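Local coordinates for protein alpha-fucosidase (Bifidobacterium bifidum, PDB 2EAB) that probably releases alpha-1,2-linked L-fucose from glycans, as the catalytic part of a longer, probably membrane-anchored glycoside hydrolase family 95 enzyme, at residues 21-26 / 348-353; 29-34 / 48-53. All coordinates share one frame; numbering follows the deposited sequence.

Contact 1: 21-26 / 348-353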
loop_
_atom_site.group_PDB
_atom_site.type_symbol
_atom_site.label_atom_id
_atom_site.label_comp_id
_atom_site.label_asym_id
_atom_site.label_seq_id
_atom_site.Cartn_x
_atom_site.Cartn_y
_atom_site.Cartn_z
ATOM N N TRP A 21 -11.495 -3.698 20.453
ATOM C CA TRP A 21 -12.292 -3.102 21.523
ATOM C C TRP A 21 -11.492 -2.781 22.783
ATOM O O TRP A 21 -10.457 -3.389 23.049
ATOM C CB TRP A 21 -13.537 -3.944 21.820
ATOM C CG TRP A 21 -13.257 -5.283 22.402
ATOM C CD1 TRP A 21 -12.818 -6.396 21.741
ATOM C CD2 TRP A 21 -13.417 -5.664 23.772
ATOM N NE1 TRP A 21 -12.687 -7.446 22.621
ATOM C CE2 TRP A 21 -13.051 -7.023 23.873
ATOM C CE3 TRP A 21 -13.832 -4.985 24.927
ATOM C CZ2 TRP A 21 -13.090 -7.721 25.087
ATOM C CZ3 TRP A 21 -13.870 -5.682 26.133
ATOM C CH2 TRP A 21 -13.499 -7.033 26.202
ATOM N N TYR A 22 -11.982 -1.790 23.529
ATOM C CA TYR A 22 -11.252 -1.188 24.645
ATOM C C TYR A 22 -12.217 -0.788 25.740
ATOM O O TYR A 22 -13.325 -0.344 25.462
ATOM C CB TYR A 22 -10.452 0.044 24.173
ATOM C CG TYR A 22 -9.592 -0.275 22.974
ATOM C CD1 TYR A 22 -8.253 -0.615 23.121
ATOM C CD2 TYR A 22 -10.145 -0.299 21.692
ATOM C CE1 TYR A 22 -7.480 -0.946 22.018
ATOM C CE2 TYR A 22 -9.388 -0.642 20.591
ATOM C CZ TYR A 22 -8.059 -0.957 20.761
ATOM O OH TYR A 22 -7.316 -1.304 19.661
ATOM N N LYS A 23 -11.768 -0.938 26.981
ATOM C CA LYS A 23 -12.591 -0.655 28.154
ATOM C C LYS A 23 -12.401 0.771 28.683
ATOM O O LYS A 23 -12.891 1.109 29.764
ATOM C CB LYS A 23 -12.295 -1.670 29.261
ATOM C CG LYS A 23 -12.635 -3.108 28.895
ATOM C CD LYS A 23 -12.512 -4.026 30.101
ATOM C CE LYS A 23 -12.967 -5.440 29.774
ATOM N NZ LYS A 23 -13.091 -6.274 31.006
ATOM N N GLN A 24 -11.700 1.609 27.921
ATOM C CA GLN A 24 -11.464 2.996 28.325
ATOM C C GLN A 24 -11.224 3.880 27.097
ATOM O O GLN A 24 -10.834 3.368 26.040
ATOM C CB GLN A 24 -10.295 3.081 29.318
ATOM C CG GLN A 24 -8.910 2.844 28.720
ATOM C CD GLN A 24 -8.672 1.409 28.276
ATOM O OE1 GLN A 24 -8.936 0.460 29.019
ATOM N NE2 GLN A 24 -8.150 1.248 27.063
ATOM N N PRO A 25 -11.487 5.200 27.219
ATOM C CA PRO A 25 -11.215 6.155 26.135
ATOM C C PRO A 25 -9.767 6.168 25.660
ATOM O O PRO A 25 -8.874 5.691 26.356
ATOM C CB PRO A 25 -11.533 7.518 26.771
ATOM C CG PRO A 25 -11.648 7.266 28.236
ATOM C CD PRO A 25 -12.104 5.863 28.381
ATOM N N ALA A 26 -9.547 6.745 24.479
ATOM C CA ALA A 26 -8.202 6.926 23.936
ATOM C C ALA A 26 -7.260 7.584 24.946
ATOM O O ALA A 26 -6.127 7.142 25.114
ATOM C CB ALA A 26 -8.250 7.733 22.643
ATOM N N ALA A 348 -13.198 -13.089 27.079
ATOM C CA ALA A 348 -12.663 -12.253 26.001
ATOM C C ALA A 348 -11.881 -11.088 26.581
ATOM O O ALA A 348 -12.301 -10.478 27.564
ATOM C CB ALA A 348 -13.778 -11.744 25.116
ATOM N N VAL A 349 -10.745 -10.787 25.963
ATOM C CA VAL A 349 -9.870 -9.714 26.423
ATOM C C VAL A 349 -9.882 -8.550 25.437
ATOM O O VAL A 349 -9.968 -8.751 24.217
ATOM C CB VAL A 349 -8.419 -10.213 26.660
ATOM C CG1 VAL A 349 -8.358 -11.106 27.900
ATOM C CG2 VAL A 349 -7.879 -10.951 25.430
ATOM N N ALA A 350 -9.811 -7.336 25.976
ATOM C CA ALA A 350 -9.729 -6.127 25.161
ATOM C C ALA A 350 -8.454 -6.136 24.319
ATOM O O ALA A 350 -7.462 -6.763 24.678
ATOM C CB ALA A 350 -9.788 -4.891 26.038
ATOM N N THR A 351 -8.495 -5.416 23.203
ATOM C CA THR A 351 -7.431 -5.472 22.204
ATOM C C THR A 351 -6.096 -4.947 22.738
ATOM O O THR A 351 -5.043 -5.493 22.420
ATOM C CB THR A 351 -7.869 -4.754 20.915
ATOM O OG1 THR A 351 -9.098 -5.335 20.463
ATOM C CG2 THR A 351 -6.817 -4.885 19.812
ATOM N N ASP A 352 -6.143 -3.903 23.563
ATOM C CA ASP A 352 -4.933 -3.419 24.219
ATOM C C ASP A 352 -4.368 -4.442 25.219
ATOM O O ASP A 352 -3.158 -4.669 25.266
ATOM C CB ASP A 352 -5.116 -2.024 24.848
ATOM C CG ASP A 352 -6.324 -1.917 25.785
ATOM O OD1 ASP A 352 -7.159 -2.846 25.876
ATOM O OD2 ASP A 352 -6.442 -0.847 26.422
ATOM N N ALA A 353 -5.252 -5.059 26.001
ATOM C CA ALA A 353 -4.856 -6.125 26.926
ATOM C C ALA A 353 -4.281 -7.327 26.176
ATOM O O ALA A 353 -3.301 -7.938 26.616
ATOM C CB ALA A 353 -6.033 -6.551 27.794
HETATM O O HOH W 1 -11.589 -10.103 22.397
HETATM O O HOH W 2 -9.172 -2.041 27.695
HETATM O O HOH W 3 -11.773 -8.569 29.598
#

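Contact 2: 29-34 / 48-53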
loop_
_atom_site.group_PDB
_atom_site.type_symbol
_atom_site.label_atom_id
_atom_site.label_comp_id
_atom_site.label_asym_id
_atom_site.label_seq_id
_atom_site.Cartn_x
_atom_site.Cartn_y
_atom_site.Cartn_z
ATOM N N THR A 29 -5.827 5.073 27.279
ATOM C CA THR A 29 -5.288 3.879 26.642
ATOM C C THR A 29 -3.768 4.002 26.528
ATOM O O THR A 29 -3.246 5.100 26.313
ATOM C CB THR A 29 -5.940 3.665 25.251
ATOM O OG1 THR A 29 -7.360 3.552 25.401
ATOM C CG2 THR A 29 -5.411 2.412 24.564
ATOM N N ASP A 30 -3.071 2.876 26.676
ATOM C CA ASP A 30 -1.610 2.825 26.638
ATOM C C ASP A 30 -1.055 3.422 25.345
ATOM O O ASP A 30 -1.351 2.935 24.249
ATOM C CB ASP A 30 -1.139 1.373 26.799
ATOM C CG ASP A 30 0.359 1.253 27.039
ATOM O OD1 ASP A 30 1.155 1.753 26.216
ATOM O OD2 ASP A 30 0.742 0.621 28.046
ATOM N N ALA A 31 -0.266 4.485 25.492
ATOM C CA ALA A 31 0.417 5.122 24.365
ATOM C C ALA A 31 1.917 5.222 24.644
ATOM O O ALA A 31 2.573 6.205 24.276
ATOM C CB ALA A 31 -0.185 6.495 24.077
ATOM N N THR A 32 2.455 4.184 25.280
ATOM C CA THR A 32 3.832 4.198 25.773
ATOM C C THR A 32 4.863 3.644 24.790
ATOM O O THR A 32 6.058 3.641 25.089
ATOM C CB THR A 32 3.974 3.427 27.107
ATOM O OG1 THR A 32 3.654 2.046 26.898
ATOM C CG2 THR A 32 3.058 4.009 28.175
ATOM N N ALA A 33 4.418 3.154 23.634
ATOM C CA ALA A 33 5.362 2.698 22.614
ATOM C C ALA A 33 6.124 3.884 22.017
ATOM O O ALA A 33 5.715 5.035 22.169
ATOM C CB ALA A 33 4.653 1.906 21.529
ATOM N N THR A 34 7.240 3.599 21.355
ATOM C CA THR A 34 8.063 4.635 20.731
ATOM C C THR A 34 7.213 5.574 19.880
ATOM O O THR A 34 6.467 5.124 19.008
ATOM C CB THR A 34 9.158 4.011 19.856
ATOM O OG1 THR A 34 9.898 3.067 20.637
ATOM C CG2 THR A 34 10.112 5.070 19.335
ATOM N N GLN A 48 -2.000 8.688 17.472
ATOM C CA GLN A 48 -1.515 7.621 16.589
ATOM C C GLN A 48 -1.541 6.247 17.236
ATOM O O GLN A 48 -1.610 5.238 16.533
ATOM C CB GLN A 48 -0.108 7.917 16.058
ATOM C CG GLN A 48 0.986 7.846 17.105
ATOM C CD GLN A 48 2.373 7.896 16.512
ATOM O OE1 GLN A 48 2.567 7.676 15.312
ATOM N NE2 GLN A 48 3.358 8.165 17.358
ATOM N N GLN A 49 -1.490 6.200 18.568
ATOM C CA GLN A 49 -1.394 4.918 19.271
ATOM C C GLN A 49 -2.733 4.351 19.722
ATOM O O GLN A 49 -2.829 3.153 20.004
ATOM C CB GLN A 49 -0.438 5.013 20.469
ATOM C CG GLN A 49 0.973 5.427 20.089
ATOM C CD GLN A 49 2.041 4.971 21.070
ATOM O OE1 GLN A 49 1.893 3.950 21.754
ATOM N NE2 GLN A 49 3.141 5.711 21.118
ATOM N N THR A 50 -3.758 5.195 19.793
ATOM C CA THR A 50 -4.970 4.821 20.530
ATOM C C THR A 50 -6.313 5.004 19.820
ATOM O O THR A 50 -7.301 4.410 20.246
ATOM C CB THR A 50 -5.061 5.547 21.904
ATOM O OG1 THR A 50 -5.330 6.932 21.688
ATOM C CG2 THR A 50 -3.778 5.405 22.710
ATOM N N THR A 51 -6.369 5.822 18.769
ATOM C CA THR A 51 -7.649 6.124 18.130
ATOM C C THR A 51 -8.016 5.095 17.062
ATOM O O THR A 51 -7.158 4.368 16.561
ATOM C CB THR A 51 -7.676 7.552 17.538
ATOM O OG1 THR A 51 -6.711 7.650 16.483
ATOM C CG2 THR A 51 -7.383 8.596 18.618
ATOM N N LEU A 52 -9.298 5.041 16.717
ATOM C CA LEU A 52 -9.799 3.988 15.841
ATOM C C LEU A 52 -10.290 4.561 14.518
ATOM O O LEU A 52 -11.170 5.419 14.501
ATOM C CB LEU A 52 -10.886 3.167 16.546
ATOM C CG LEU A 52 -10.386 2.345 17.741
ATOM C CD1 LEU A 52 -11.543 1.766 18.546
ATOM C CD2 LEU A 52 -9.437 1.240 17.275
ATOM N N PRO A 53 -9.683 4.112 13.403
ATOM C CA PRO A 53 -9.941 4.681 12.090
ATOM C C PRO A 53 -11.126 4.088 11.342
ATOM O O PRO A 53 -11.421 2.892 11.450
ATOM C CB PRO A 53 -8.653 4.363 11.331
ATOM C CG PRO A 53 -8.230 3.050 11.886
ATOM C CD PRO A 53 -8.640 3.068 13.343
HETATM O O HOH W 4 0.162 1.854 22.160
#

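Contact 1: 21-26 / 348-353
Trp-21 meets the turn before helix 351-360 with one face of its indole: the CA of Ala-350 stands 3.7 Å from the centroid of the six-membered ring, only 15° off the normal, which defines a CH-pi contact. CG lies between the backbone N and the carbonyl carbon (chi1 67°), and this rotation lays the ring under the 348-350 backbone. Ala-348 O lies at the edge, near the ring plane, 3.8 Å from Trp-21 CZ2. A water in the ring plane accepts from Trp-21 NE1 at 2.9 Å and donates to Val-349 O. One side-chain and one backbone bond clamp the same residue on Thr-351: Trp-21 N gives a nearly straight bond to Thr-351 OG1, and Thr-351 N returns a 2.8 Å bond to Trp-21 O. This is the close-packed half. Tyr-22 continues it, its CD1 edge 3.5 Å from the CG of Asp-352, while its hydroxyl lies against Thr-351 CG2 and bonds outside to the carbonyl of Ala-755. These contacts tie an outermost strand of the nine-stranded antiparallel sheet, in the N-terminal region of the family 65 type, to the first turn of a helix in the family 95 catalytic region, with Ala-350 as the N-cap residue. Towards solvent the contact is wetter and looser. Gln-24 NE2 reaches Asp-352 OD2 at 2.8 Å on the syn side, yet the bond is bent and the amide and carboxylate planes stand 40° apart. A water gathers Lys-23 N, Gln-24 OE1 and Asp-352 OD1, and would help keep the carboxylate from turning. The extended, exposed Lys-23 side chain touches Ala-350 CB loosely through CG, and its NZ reaches Ala-348 O through another water.

Contact 2: 29-34 / 48-53
Gln-49 reaches from the end of helix 42-50 into the curved 29-34 loop, and its atoms can be followed outwards. CB rests on the methyl of Ala-31, 3.9 Å from its CB. With CG beside the backbone N (chi1 -59°) and the chain extended beyond it, CD passes alongside the Ala-31 carbonyl and the amide arrives at Ala-33. There OE1 accepts from Ala-33 N at 3.2 Å, in the carbonyl plane on a lone pair, and NE2 gives a 2.9 Å bond to Ala-33 O, which it meets from above the carbonyl plane. The loop is bent by an Asx turn, Asp-30 OD1 taking both the N and the OG1 of Thr-32, the latter at 2.6 Å. OE1 also receives a water that donates to Asp-30 O as well, and NE2 has a further partner in Asn-45 OD1. With an alanine here in place of Gln-49, both the N-H and the carbonyl of Ala-33 would probably lose their shared partner, and the loop would be freer to shift. One residue further along, Thr-50 CG2 packs 3.8 Å from Thr-29 CB, the two threonine side chains running antiparallel past one another.

In the fold
Contacts 1 and 2 lie about 12 Å apart, centre to centre, on the same side of the chain's centre, and both are partly buried. Contact 1 bridges two regions distant in sequence, joining sheet edge to catalytic-region helix with aromatic packing, direct bonds and waters; contact 2 is local, fastening a loop to the helix that follows it, mainly through one amide gripping backbone. The 21-26 segment leads into that loop. Gln-24 NE2, which serves Asp-352 in contact 1, also probably bonds Thr-29 OG1 of contact 2. Where the contacts adjoin, buried Tyr-22 packs on Leu-52 and buried Ala-26 on Thr-50, while Lys-23 and Thr-32 are exposed.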